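Local coordinates for mannitol dehydrogenase (Helicobacter pylori, PDB 3TWO), which probably catalyses the NADP(H)-dependent, zinc-assisted interconversion of cinnamaldehydes and cinnamyl alcohols, as a member of the zinc-containing medium-chain alcohol dehydrogenase family, at residues Y339-M343 / K344-D348; I144-D147 / K148-L152; D250-K253 / L254-Y257; Q214-S218 / M219-H223; S167-F171 / S172-K176. All blocks are in the same frame, centred on the assembly; numbering follows the deposited sequence.

Interaction 1 (Y339-M343 / K344-D348)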
loop_
_atom_site.group_PDB
_atom_site.type_symbol
_atom_site.label_atom_id
_atom_site.label_comp_id
_atom_site.label_asym_id
_atom_site.label_seq_id
_atom_site.Cartn_x
_atom_site.Cartn_y
_atom_site.Cartn_z
ATOM N N TYR B 339 -1.152 23.722 19.525
ATOM C CA TYR B 339 -0.884 24.380 20.839
ATOM C C TYR B 339 0.611 24.320 21.140
ATOM O O TYR B 339 1.293 23.294 20.832
ATOM C CB TYR B 339 -1.632 23.707 22.002
ATOM C CG TYR B 339 -3.143 23.899 21.956
ATOM C CD1 TYR B 339 -3.988 22.861 21.504
ATOM C CD2 TYR B 339 -3.725 25.116 22.320
ATOM C CE1 TYR B 339 -5.380 23.038 21.467
ATOM C CE2 TYR B 339 -5.103 25.313 22.273
ATOM C CZ TYR B 339 -5.914 24.279 21.860
ATOM O OH TYR B 339 -7.258 24.482 21.802
ATOM N N VAL B 340 1.137 25.417 21.701
ATOM C CA VAL B 340 2.533 25.423 22.086
ATOM C C VAL B 340 2.678 25.946 23.519
ATOM O O VAL B 340 2.101 27.004 23.866
ATOM C CB VAL B 340 3.383 26.247 21.155
ATOM C CG1 VAL B 340 4.768 26.373 21.768
ATOM C CG2 VAL B 340 3.449 25.614 19.742
ATOM N N ILE B 341 3.426 25.205 24.343
ATOM C CA ILE B 341 3.590 25.589 25.755
ATOM C C ILE B 341 4.755 26.542 25.910
ATOM O O ILE B 341 5.856 26.284 25.444
ATOM C CB ILE B 341 3.810 24.390 26.696
ATOM C CG1 ILE B 341 2.660 23.354 26.575
ATOM C CG2 ILE B 341 3.966 24.895 28.154
ATOM C CD1 ILE B 341 3.012 21.999 27.141
ATOM N N ASP B 342 4.502 27.654 26.568
ATOM C CA ASP B 342 5.572 28.589 26.818
ATOM C C ASP B 342 6.209 28.153 28.147
ATOM O O ASP B 342 5.669 28.386 29.242
ATOM C CB ASP B 342 5.007 30.025 26.765
ATOM C CG ASP B 342 5.968 31.061 27.286
ATOM O OD1 ASP B 342 6.973 30.720 27.927
ATOM O OD2 ASP B 342 5.662 32.230 27.076
ATOM N N MET B 343 7.315 27.420 28.015
ATOM C CA MET B 343 7.891 26.727 29.134
ATOM C C MET B 343 8.519 27.648 30.185
ATOM O O MET B 343 8.353 27.409 31.398
ATOM C CB MET B 343 8.887 25.649 28.696
ATOM C CG MET B 343 9.107 24.614 29.761
ATOM S SD MET B 343 7.616 23.590 29.995
ATOM C CE MET B 343 7.041 23.428 28.342
ATOM N N LYS B 344 9.206 28.689 29.732
ATOM C CA LYS B 344 9.682 29.689 30.676
ATOM C C LYS B 344 8.578 30.230 31.570
ATOM O O LYS B 344 8.769 30.342 32.785
ATOM C CB LYS B 344 10.311 30.879 29.952
ATOM C CG LYS B 344 11.736 30.701 29.522
ATOM C CD LYS B 344 12.685 30.545 30.718
ATOM C CE LYS B 344 13.267 29.117 30.749
ATOM N NZ LYS B 344 14.651 29.226 31.235
ATOM N N LYS B 345 7.445 30.617 30.994
ATOM C CA LYS B 345 6.404 31.226 31.839
ATOM C C LYS B 345 5.732 30.180 32.728
ATOM O O LYS B 345 5.239 30.499 33.794
ATOM C CB LYS B 345 5.319 31.913 31.044
ATOM C CG LYS B 345 5.718 33.077 30.212
ATOM C CD LYS B 345 4.421 33.932 29.943
ATOM C CE LYS B 345 4.496 34.805 28.666
ATOM N NZ LYS B 345 5.364 36.027 28.795
ATOM N N SER B 346 5.700 28.945 32.276
ATOM C CA SER B 346 5.118 27.890 33.057
ATOM C C SER B 346 5.924 27.673 34.294
ATOM O O SER B 346 5.355 27.321 35.312
ATOM C CB SER B 346 5.010 26.576 32.264
ATOM O OG SER B 346 4.161 26.738 31.144
ATOM N N PHE B 347 7.233 27.919 34.237
ATOM C CA PHE B 347 8.063 27.706 35.424
ATOM C C PHE B 347 8.543 28.896 36.187
ATOM O O PHE B 347 9.554 28.798 36.821
ATOM C CB PHE B 347 9.226 26.733 35.174
ATOM C CG PHE B 347 8.773 25.326 35.008
ATOM C CD1 PHE B 347 8.152 24.648 36.074
ATOM C CD2 PHE B 347 8.911 24.692 33.781
ATOM C CE1 PHE B 347 7.669 23.314 35.910
ATOM C CE2 PHE B 347 8.470 23.385 33.599
ATOM C CZ PHE B 347 7.833 22.678 34.671
ATOM N N ASP B 348 7.820 30.008 36.146
ATOM C CA ASP B 348 8.077 31.157 37.058
ATOM C C ASP B 348 8.055 30.890 38.576
ATOM O O ASP B 348 7.197 30.220 39.132
ATOM C CB ASP B 348 7.090 32.284 36.767
ATOM C CG ASP B 348 7.356 32.924 35.457
ATOM O OD1 ASP B 348 8.492 32.806 34.979
ATOM O OD2 ASP B 348 6.435 33.534 34.896
ATOM O OXT ASP B 348 8.907 31.379 39.336
#
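Lys344, just inside the short C-terminal helix, sets its CB 3.9 Å from Asp342 OD1, the carboxylate that caps the helix from the N-cap position. The capping bond comes at the next residue: Lys345 N donates to Asp342 OD1 at 3.1 Å, nearly straight (167°) but from above the carboxylate plane. The Lys345 chain then runs on past the same group, with its CE 3.2 Å from Asp342 OD2. Its ammonium stops short of a salt bridge, although the opposite charges probably still attract. Ser346 grips the backbone of the cap residue twice: its N reaches Asp342 O in the carbonyl plane, while its OG, 2.9 Å from Asp342 O, comes from above that plane. The same OG lies 3.5 Å from Ile341 CG2. At Phe347 the chain leaves the helix, its N bonded to Met343 O at 3.1 Å. Met343 has CG anti to its backbone N (chi1 -159°) and then bends, which lays SD beside the Phe347 ring, 3.7 Å from CE2, in an oblique Met-aromatic contact. Strand 338-342 runs between strands 31-40 and 315-318; beyond its end, Ser346 OG also bonds Gly320 N and the Phe347 ring meets Phe8.

Interaction 2 (I144-D147 / K148-L152)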
loop_
_atom_site.group_PDB
_atom_site.type_symbol
_atom_site.label_atom_id
_atom_site.label_comp_id
_atom_site.label_asym_id
_atom_site.label_seq_id
_atom_site.Cartn_x
_atom_site.Cartn_y
_atom_site.Cartn_z
ATOM N N ILE B 144 18.803 19.553 16.382
ATOM C CA ILE B 144 18.645 20.298 15.140
ATOM C C ILE B 144 19.138 21.733 15.368
ATOM O O ILE B 144 18.785 22.344 16.380
ATOM C CB ILE B 144 17.123 20.281 14.710
ATOM C CG1 ILE B 144 16.619 18.796 14.664
ATOM C CG2 ILE B 144 16.853 21.175 13.435
ATOM C CD1 ILE B 144 17.526 17.838 13.853
ATOM N N SER B 145 19.906 22.282 14.428
ATOM C CA SER B 145 20.369 23.646 14.543
ATOM C C SER B 145 19.298 24.634 14.028
ATOM O O SER B 145 18.676 24.405 12.998
ATOM C CB SER B 145 21.629 23.794 13.721
ATOM O OG SER B 145 21.861 25.130 13.561
ATOM N N VAL B 146 19.045 25.702 14.775
ATOM C CA VAL B 146 17.940 26.618 14.419
ATOM C C VAL B 146 18.496 28.038 14.326
ATOM O O VAL B 146 19.265 28.458 15.221
ATOM C CB VAL B 146 16.829 26.599 15.477
ATOM C CG1 VAL B 146 15.824 27.745 15.246
ATOM C CG2 VAL B 146 16.123 25.212 15.493
ATOM N N ASP B 147 18.139 28.766 13.261
ATOM C CA ASP B 147 18.582 30.166 13.090
ATOM C C ASP B 147 18.228 31.005 14.312
ATOM O O ASP B 147 17.087 31.011 14.718
ATOM C CB ASP B 147 17.837 30.789 11.911
ATOM C CG ASP B 147 18.426 32.103 11.515
ATOM O OD1 ASP B 147 18.378 33.106 12.264
ATOM O OD2 ASP B 147 19.019 32.104 10.445
ATOM N N LYS B 148 19.174 31.742 14.867
ATOM C CA LYS B 148 18.946 32.544 16.081
ATOM C C LYS B 148 17.850 33.640 15.988
ATOM O O LYS B 148 17.326 34.099 17.028
ATOM C CB LYS B 148 20.264 33.128 16.599
ATOM C CG LYS B 148 21.113 33.810 15.524
ATOM C CD LYS B 148 21.965 34.990 16.057
ATOM C CE LYS B 148 22.723 35.681 14.913
ATOM N NZ LYS B 148 24.184 35.832 15.245
ATOM N N ASN B 149 17.487 34.058 14.770
ATOM C CA ASN B 149 16.377 35.023 14.609
ATOM C C ASN B 149 15.002 34.433 14.259
ATOM O O ASN B 149 14.034 35.161 14.183
ATOM C CB ASN B 149 16.735 36.122 13.617
ATOM C CG ASN B 149 17.813 37.042 14.158
ATOM O OD1 ASN B 149 18.945 37.002 13.678
ATOM N ND2 ASN B 149 17.479 37.862 15.182
ATOM N N ALA B 150 14.915 33.120 14.067
ATOM C CA ALA B 150 13.640 32.476 13.809
ATOM C C ALA B 150 12.673 32.634 15.013
ATOM O O ALA B 150 13.118 32.606 16.164
ATOM C CB ALA B 150 13.879 31.006 13.480
ATOM N N PRO B 151 11.347 32.798 14.756
ATOM C CA PRO B 151 10.414 32.851 15.935
ATOM C C PRO B 151 10.305 31.449 16.597
ATOM O O PRO B 151 9.783 30.497 16.000
ATOM C CB PRO B 151 9.080 33.304 15.327
ATOM C CG PRO B 151 9.151 32.855 13.835
ATOM C CD PRO B 151 10.653 33.000 13.464
ATOM N N LEU B 152 10.830 31.329 17.808
ATOM C CA LEU B 152 11.104 30.020 18.395
ATOM C C LEU B 152 9.851 29.264 18.806
ATOM O O LEU B 152 9.800 28.019 18.769
ATOM C CB LEU B 152 11.986 30.211 19.603
ATOM C CG LEU B 152 13.133 29.252 19.708
ATOM C CD1 LEU B 152 13.825 29.015 18.337
ATOM C CD2 LEU B 152 14.102 29.858 20.760
#
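Asp147 and Ala150 are the two ends of a type I beta turn, with Lys148 and Asn149 at its corners, that leads the chain out of strand 144-145 towards helix 152-155. The Asp147 side chain curls forward over its own turn: with CG anti to the backbone N (chi1 -169°), the carboxylate lies beside the carbonyl carbon, where OD1 can accept from Asn149 N at 2.8 Å. That bond is close to straight (164°) and uses the anti lone pair of OD1, the one facing away from OD2, as in an Asx turn. It pins the carboxylate to the backbone at an otherwise exposed corner. The apolar side chains meet elsewhere. Val146 turns its CG1 branch to both Ala150 and Leu152; the valine and leucine side chains cross at a slant, with Val146 CG1 3.9 Å from Leu152 CD1, while Ala150 CB sits a little farther from the same methyl, at 4.2 Å. Val85 of the adjacent strand and Val155 of the following helix also pack on Val146. The turn is closed by Ala150 N, 3.1 Å from Asp147 O and well above the plane of that carbonyl.

Interaction 3 (D250-K253 / L254-Y257); sequences DYLK and LLTY
Leu254 tucks back against the last turn of helix 248-252, and this is where the contact is tight. Its CB lies 3.3 Å from Tyr251 O and its CG 3.6 Å from Asp250 O, so the branched end rests on two carbonyl groups at the helix terminus. CG stands anti to the carbonyl carbon of Leu254 (chi1 -66°), a torsion that carries the side chain back along the helix, where it runs beside Tyr251 in the same direction and brings CD1 4.1 Å from CD2 of the ring, at an oblique approach. The second apolar pair, Leu252 and Leu255, crosses at a slant, bringing the two CD1 methyls to 4.1 Å. Ile238 packs on Leu254 and Leu255, while Leu261 covers Leu252 and Leu255.

Two backbone bonds draw the chain round: Leu254 N to Tyr251 O at 2.9 Å, and Leu255 N to Leu252 O at 3.2 Å, the latter closing a type I beta turn with an almost straight N-H (168°). Both donors sit well above the planes of the carbonyls they use.

The solvent side is looser. Lys253 is exposed and meets the other segment through CB and CG alone, near Leu254 N. Tyr251, by contrast, is buried: its ring meets Phe206 edge to face and its side chain comes within about 5 Å of the bound NADPH. Passing from a helix through a tight turn into the next strand is the connection expected of a Rossmann-type dinucleotide-binding domain, here leading towards strand 259-263 of its parallel sheet.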
loop_
_atom_site.group_PDB
_atom_site.type_symbol
_atom_site.label_atom_id
_atom_site.label_comp_id
_atom_site.label_asym_id
_atom_site.label_seq_id
_atom_site.Cartn_x
_atom_site.Cartn_y
_atom_site.Cartn_z
ATOM N N ASP B 250 -12.203 4.927 1.388
ATOM C CA ASP B 250 -12.846 6.188 1.001
ATOM C C ASP B 250 -11.831 7.144 0.408
ATOM O O ASP B 250 -12.213 7.963 -0.402
ATOM C CB ASP B 250 -13.468 6.855 2.230
ATOM C CG ASP B 250 -14.703 6.163 2.675
ATOM O OD1 ASP B 250 -15.385 5.518 1.858
ATOM O OD2 ASP B 250 -15.001 6.288 3.855
ATOM N N TYR B 251 -10.581 7.067 0.873
ATOM C CA TYR B 251 -9.436 7.848 0.309
ATOM C C TYR B 251 -8.731 7.175 -0.839
ATOM O O TYR B 251 -8.410 7.845 -1.814
ATOM C CB TYR B 251 -8.420 8.273 1.371
ATOM C CG TYR B 251 -9.084 9.311 2.263
ATOM C CD1 TYR B 251 -9.692 8.945 3.489
ATOM C CD2 TYR B 251 -9.220 10.654 1.818
ATOM C CE1 TYR B 251 -10.370 9.926 4.288
ATOM C CE2 TYR B 251 -9.910 11.644 2.595
ATOM C CZ TYR B 251 -10.443 11.279 3.821
ATOM O OH TYR B 251 -11.121 12.259 4.543
ATOM N N LEU B 252 -8.473 5.868 -0.721
ATOM C CA LEU B 252 -7.744 5.160 -1.758
ATOM C C LEU B 252 -8.498 5.257 -3.084
ATOM O O LEU B 252 -7.906 5.493 -4.125
ATOM C CB LEU B 252 -7.470 3.685 -1.350
ATOM C CG LEU B 252 -6.774 2.751 -2.356
ATOM C CD1 LEU B 252 -5.333 3.245 -2.671
ATOM C CD2 LEU B 252 -6.681 1.326 -1.854
ATOM N N LYS B 253 -9.810 5.119 -3.051
ATOM C CA LYS B 253 -10.593 5.258 -4.274
ATOM C C LYS B 253 -10.471 6.668 -4.912
ATOM O O LYS B 253 -10.805 6.814 -6.060
ATOM C CB LYS B 253 -12.068 4.956 -4.050
ATOM C CG LYS B 253 -12.729 5.951 -3.089
ATOM C CD LYS B 253 -14.106 6.361 -3.582
ATOM C CE LYS B 253 -15.201 5.335 -3.366
ATOM N NZ LYS B 253 -14.824 4.350 -2.325
ATOM N N LEU B 254 -10.017 7.695 -4.194
ATOM C CA LEU B 254 -9.924 9.043 -4.815
ATOM C C LEU B 254 -8.704 9.196 -5.739
ATOM O O LEU B 254 -8.584 10.202 -6.472
ATOM C CB LEU B 254 -9.864 10.155 -3.728
ATOM C CG LEU B 254 -11.162 10.290 -2.902
ATOM C CD1 LEU B 254 -11.005 11.301 -1.794
ATOM C CD2 LEU B 254 -12.386 10.571 -3.810
ATOM N N LEU B 255 -7.766 8.244 -5.654
ATOM C CA LEU B 255 -6.480 8.408 -6.343
ATOM C C LEU B 255 -6.584 8.069 -7.819
ATOM O O LEU B 255 -7.291 7.120 -8.252
ATOM C CB LEU B 255 -5.420 7.501 -5.758
ATOM C CG LEU B 255 -4.848 7.783 -4.365
ATOM C CD1 LEU B 255 -3.733 6.734 -4.129
ATOM C CD2 LEU B 255 -4.275 9.286 -4.347
ATOM N N THR B 256 -5.813 8.814 -8.584
ATOM C CA THR B 256 -5.686 8.478 -9.976
ATOM C C THR B 256 -4.792 7.224 -10.150
ATOM O O THR B 256 -4.142 6.764 -9.172
ATOM C CB THR B 256 -5.125 9.682 -10.727
ATOM O OG1 THR B 256 -5.340 9.459 -12.106
ATOM C CG2 THR B 256 -3.636 9.878 -10.405
ATOM N N TYR B 257 -4.798 6.654 -11.358
ATOM C CA TYR B 257 -3.883 5.563 -11.740
ATOM C C TYR B 257 -2.448 5.983 -11.401
ATOM O O TYR B 257 -2.067 7.083 -11.768
ATOM C CB TYR B 257 -4.020 5.333 -13.254
ATOM C CG TYR B 257 -3.125 4.261 -13.882
ATOM C CD1 TYR B 257 -3.567 2.929 -14.006
ATOM C CD2 TYR B 257 -1.875 4.610 -14.439
ATOM C CE1 TYR B 257 -2.752 1.949 -14.661
ATOM C CE2 TYR B 257 -1.040 3.659 -15.054
ATOM C CZ TYR B 257 -1.475 2.330 -15.172
ATOM O OH TYR B 257 -0.670 1.412 -15.844
#

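Interaction 4 (Q214-S218 / M219-H223)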
loop_
_atom_site.group_PDB
_atom_site.type_symbol
_atom_site.label_atom_id
_atom_site.label_comp_id
_atom_site.label_asym_id
_atom_site.label_seq_id
_atom_site.Cartn_x
_atom_site.Cartn_y
_atom_site.Cartn_z
ATOM N N GLN B 214 -12.206 28.961 6.051
ATOM C CA GLN B 214 -11.549 30.249 5.798
ATOM C C GLN B 214 -10.062 30.200 6.032
ATOM O O GLN B 214 -9.330 30.792 5.267
ATOM C CB GLN B 214 -12.129 31.397 6.654
ATOM C CG GLN B 214 -13.499 31.937 6.125
ATOM C CD GLN B 214 -13.515 32.207 4.569
ATOM O OE1 GLN B 214 -14.278 31.554 3.844
ATOM N NE2 GLN B 214 -12.659 33.117 4.084
ATOM N N ASP B 215 -9.606 29.526 7.080
ATOM C CA ASP B 215 -8.139 29.391 7.228
ATOM C C ASP B 215 -7.555 28.555 6.078
ATOM O O ASP B 215 -6.479 28.869 5.591
ATOM C CB ASP B 215 -7.698 28.808 8.559
ATOM C CG ASP B 215 -8.427 29.412 9.731
ATOM O OD1 ASP B 215 -7.958 30.411 10.321
ATOM O OD2 ASP B 215 -9.488 28.887 10.051
ATOM N N ALA B 216 -8.282 27.531 5.623
ATOM C CA ALA B 216 -7.812 26.730 4.470
ATOM C C ALA B 216 -7.635 27.641 3.247
ATOM O O ALA B 216 -6.571 27.682 2.637
ATOM C CB ALA B 216 -8.777 25.641 4.158
ATOM N N LEU B 217 -8.669 28.413 2.948
ATOM C CA LEU B 217 -8.656 29.304 1.791
ATOM C C LEU B 217 -7.530 30.297 1.904
ATOM O O LEU B 217 -6.802 30.557 0.950
ATOM C CB LEU B 217 -10.030 30.015 1.626
ATOM C CG LEU B 217 -11.241 29.140 1.240
ATOM C CD1 LEU B 217 -12.512 30.054 1.242
ATOM C CD2 LEU B 217 -11.060 28.595 -0.174
ATOM N N SER B 218 -7.322 30.778 3.112
ATOM C CA SER B 218 -6.290 31.750 3.340
ATOM C C SER B 218 -4.890 31.120 3.092
ATOM O O SER B 218 -3.943 31.799 2.689
ATOM C CB SER B 218 -6.430 32.218 4.771
ATOM O OG SER B 218 -5.502 33.210 4.985
ATOM N N MET B 219 -4.779 29.824 3.341
ATOM C CA MET B 219 -3.547 29.082 3.017
ATOM C C MET B 219 -3.349 28.748 1.513
ATOM O O MET B 219 -2.310 28.179 1.148
ATOM C CB MET B 219 -3.487 27.791 3.810
ATOM C CG MET B 219 -3.222 28.033 5.274
ATOM S SD MET B 219 -3.424 26.493 6.194
ATOM C CE MET B 219 -3.749 27.232 7.796
ATOM N N GLY B 220 -4.325 29.054 0.661
ATOM C CA GLY B 220 -4.199 28.780 -0.755
ATOM C C GLY B 220 -4.861 27.451 -1.205
ATOM O O GLY B 220 -4.641 26.995 -2.323
ATOM N N VAL B 221 -5.645 26.830 -0.324
ATOM C CA VAL B 221 -6.350 25.588 -0.631
ATOM C C VAL B 221 -7.393 25.868 -1.686
ATOM O O VAL B 221 -8.072 26.926 -1.632
ATOM C CB VAL B 221 -7.012 25.031 0.626
ATOM C CG1 VAL B 221 -7.944 23.885 0.291
ATOM C CG2 VAL B 221 -5.906 24.547 1.578
ATOM N N LYS B 222 -7.496 24.962 -2.657
ATOM C CA LYS B 222 -8.403 25.192 -3.763
ATOM C C LYS B 222 -9.782 24.502 -3.552
ATOM O O LYS B 222 -10.798 25.011 -4.008
ATOM C CB LYS B 222 -7.740 24.830 -5.105
ATOM C CG LYS B 222 -7.475 26.133 -6.113
ATOM C CD LYS B 222 -6.364 27.214 -5.653
ATOM C CE LYS B 222 -5.245 27.474 -6.735
ATOM N NZ LYS B 222 -4.393 26.216 -7.071
ATOM N N HIS B 223 -9.811 23.365 -2.855
ATOM C CA HIS B 223 -11.088 22.699 -2.549
ATOM C C HIS B 223 -11.108 22.286 -1.099
ATOM O O HIS B 223 -10.086 21.825 -0.548
ATOM C CB HIS B 223 -11.353 21.448 -3.401
ATOM C CG HIS B 223 -11.252 21.673 -4.878
ATOM N ND1 HIS B 223 -10.104 21.395 -5.592
ATOM C CD2 HIS B 223 -12.146 22.149 -5.772
ATOM C CE1 HIS B 223 -10.290 21.697 -6.860
ATOM N NE2 HIS B 223 -11.525 22.142 -6.998
#
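Met219 folds back along the final turn of helix 213-218, and its side chain can be followed atom by atom over the carbonyls there. CB lies 3.3 Å from Ala216 O. CG stands anti to the carbonyl carbon of its own residue (chi1 -71°), which brings it over the preceding turn, 3.4 Å from Asp215 O. From there the chain is extended: SD passes Asp215 O at 3.9 Å, and CE ends at the same distance from that oxygen, near the CB of Asp215. Phe185 and Val193 also touch the methionine.

The backbone beneath it ends the helix in a Schellman motif. Met219 N still makes a helical bond to Asp215 O, with a weak second one to Ala216 O. Gly220 then takes up a positive phi of 97°, a backbone conformation that glycine accepts readily because it has no side chain to crowd the carbonyl oxygen before it, and the chain reverses: Gly220 N bonds Leu217 O at 2.9 Å and Val221 N bonds Ala216 O at 3.2 Å.

Past the glycine, Val221 points back at the helix. Its CB lies 4.0 Å from Ala216 CB, and CG2 rests on the same carbonyl that its amide holds. On the outer side, Leu217 CD2 touches Val221 O at 3.7 Å.

Asp215 directs its carboxylate elsewhere, to a salt bridge with Lys336. Across the contact the chemistry is therefore backbone bonding sheathed in hydrocarbon: the carbonyls at the helix end are satisfied by amides of the reversing chain, while Met219 and Val221 lay apolar atoms over Asp215 O and Ala216 O.

Interaction 5 (S167-F171 / S172-K176); sequences SPLKF and SKVTK
A Schellman motif ends helix 158-171, with Ser172 the first residue to leave the helix and Lys173, at positive phi (58°), in the C-prime position. Its two characteristic bonds are Val174 N to Leu169 O at 2.9 Å, nearly along the C=O axis, and Lys173 N to Lys170 O at 3.0 Å, where the donor stands well above the carbonyl plane. Before them, Ser172 N makes a last helical bond to Pro168 O, short at 2.8 Å and close to straight (167°). The apolar partner of the reversal is Val174, which points back at the helix: its CG2 meets Leu169 CD2 at 3.8 Å, the two side chains crossing, and also rests 3.6 Å from Leu169 O. Phe237 lies against both residues. Ser172 sets its CB 3.4 Å from Pro168 O, while its hydroxyl is engaged elsewhere, with Tyr289 OH and Asp260 OD1. The Phe171 ring meets Tyr289 and Tyr257 of the second subunit, both edge to face. A hydrophobic pair bridging the helix and the residue after the C-prime position is the usual companion of a Schellman ending, here delivering the chain towards strand 179-183, the first of the Rossmann-type sheet.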
loop_
_atom_site.group_PDB
_atom_site.type_symbol
_atom_site.label_atom_id
_atom_site.label_comp_id
_atom_site.label_asym_id
_atom_site.label_seq_id
_atom_site.Cartn_x
_atom_site.Cartn_y
_atom_site.Cartn_z
ATOM N N SER B 167 8.319 15.131 4.790
ATOM C CA SER B 167 9.049 13.972 4.275
ATOM C C SER B 167 8.291 13.258 3.114
ATOM O O SER B 167 8.866 13.000 2.109
ATOM C CB SER B 167 9.448 12.992 5.416
ATOM O OG SER B 167 10.230 11.868 4.904
ATOM N N PRO B 168 7.012 12.908 3.284
ATOM C CA PRO B 168 6.372 12.103 2.219
ATOM C C PRO B 168 6.048 12.976 1.017
ATOM O O PRO B 168 5.973 12.480 -0.109
ATOM C CB PRO B 168 5.072 11.619 2.867
ATOM C CG PRO B 168 4.920 12.479 4.107
ATOM C CD PRO B 168 6.274 12.843 4.540
ATOM N N LEU B 169 5.884 14.271 1.260
ATOM C CA LEU B 169 5.698 15.216 0.173
ATOM C C LEU B 169 6.900 15.184 -0.791
ATOM O O LEU B 169 6.696 15.134 -2.024
ATOM C CB LEU B 169 5.420 16.660 0.694
ATOM C CG LEU B 169 4.017 16.947 1.236
ATOM C CD1 LEU B 169 3.948 18.318 1.995
ATOM C CD2 LEU B 169 2.903 16.874 0.120
ATOM N N LYS B 170 8.114 15.195 -0.238
ATOM C CA LYS B 170 9.340 15.055 -1.010
ATOM C C LYS B 170 9.500 13.655 -1.550
ATOM O O LYS B 170 9.877 13.501 -2.674
ATOM C CB LYS B 170 10.606 15.307 -0.149
ATOM C CG LYS B 170 10.509 16.541 0.721
ATOM C CD LYS B 170 11.216 17.674 0.099
ATOM C CE LYS B 170 10.781 18.062 -1.223
ATOM N NZ LYS B 170 12.184 18.378 -1.829
ATOM N N PHE B 171 9.257 12.645 -0.728
ATOM C CA PHE B 171 9.368 11.264 -1.188
ATOM C C PHE B 171 8.483 10.960 -2.427
ATOM O O PHE B 171 8.956 10.328 -3.359
ATOM C CB PHE B 171 8.994 10.308 -0.042
ATOM C CG PHE B 171 8.969 8.852 -0.414
ATOM C CD1 PHE B 171 10.152 8.135 -0.675
ATOM C CD2 PHE B 171 7.749 8.154 -0.432
ATOM C CE1 PHE B 171 10.103 6.723 -0.955
ATOM C CE2 PHE B 171 7.708 6.777 -0.717
ATOM C CZ PHE B 171 8.901 6.055 -0.969
ATOM N N SER B 172 7.224 11.421 -2.415
ATOM C CA SER B 172 6.316 11.241 -3.569
ATOM C C SER B 172 6.529 12.303 -4.686
ATOM O O SER B 172 5.770 12.342 -5.657
ATOM C CB SER B 172 4.842 11.237 -3.110
ATOM O OG SER B 172 4.522 10.085 -2.319
ATOM N N LYS B 173 7.550 13.155 -4.534
ATOM C CA LYS B 173 7.879 14.168 -5.546
ATOM C C LYS B 173 6.731 15.129 -5.843
ATOM O O LYS B 173 6.476 15.497 -6.981
ATOM C CB LYS B 173 8.307 13.484 -6.857
ATOM C CG LYS B 173 9.587 12.682 -6.781
ATOM C CD LYS B 173 9.612 11.877 -8.120
ATOM C CE LYS B 173 11.031 11.479 -8.544
ATOM N NZ LYS B 173 11.689 11.019 -7.303
ATOM N N VAL B 174 6.025 15.551 -4.825
ATOM C CA VAL B 174 4.968 16.510 -5.091
ATOM C C VAL B 174 5.593 17.783 -5.742
ATOM O O VAL B 174 6.620 18.303 -5.268
ATOM C CB VAL B 174 4.217 16.799 -3.736
ATOM C CG1 VAL B 174 3.388 18.061 -3.823
ATOM C CG2 VAL B 174 3.397 15.548 -3.360
ATOM N N THR B 175 4.984 18.263 -6.826
ATOM C CA THR B 175 5.511 19.388 -7.504
ATOM C C THR B 175 4.405 20.290 -8.147
ATOM O O THR B 175 3.234 20.217 -7.788
ATOM C CB THR B 175 6.638 18.943 -8.515
ATOM O OG1 THR B 175 7.268 20.096 -9.036
ATOM C CG2 THR B 175 6.075 18.131 -9.701
ATOM N N LYS B 176 4.786 21.174 -9.045
ATOM C CA LYS B 176 3.801 22.071 -9.672
ATOM C C LYS B 176 2.670 21.301 -10.385
ATOM O O LYS B 176 2.919 20.417 -11.202
ATOM C CB LYS B 176 4.479 22.959 -10.663
ATOM C CG LYS B 176 5.410 24.071 -10.111
ATOM C CD LYS B 176 6.006 24.708 -11.414
ATOM C CE LYS B 176 7.096 25.718 -11.263
ATOM N NZ LYS B 176 6.966 26.350 -9.966
#

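In the fold
From the N terminus the contacts come in series, each a local turn that closes before the next opens; none nest or cross. Interaction 2 turns the chain out of strand 144-145 towards helix 152-155. Interaction 5 ends helix 158-171 ahead of the first strand of the parallel NADPH-binding sheet, interaction 4 joins helix 213-218 to edge strand 223-225, and interaction 3 leads from helix 248-252 into strand 255-256 and on towards strand 259-263. Interaction 1 comes last, at the C terminus, back on the mixed sheet that interaction 2 also reaches; their centres lie about 18 Å apart. Interactions 3 and 5, centres about 17 Å apart, both take part in the contact with the second subunit.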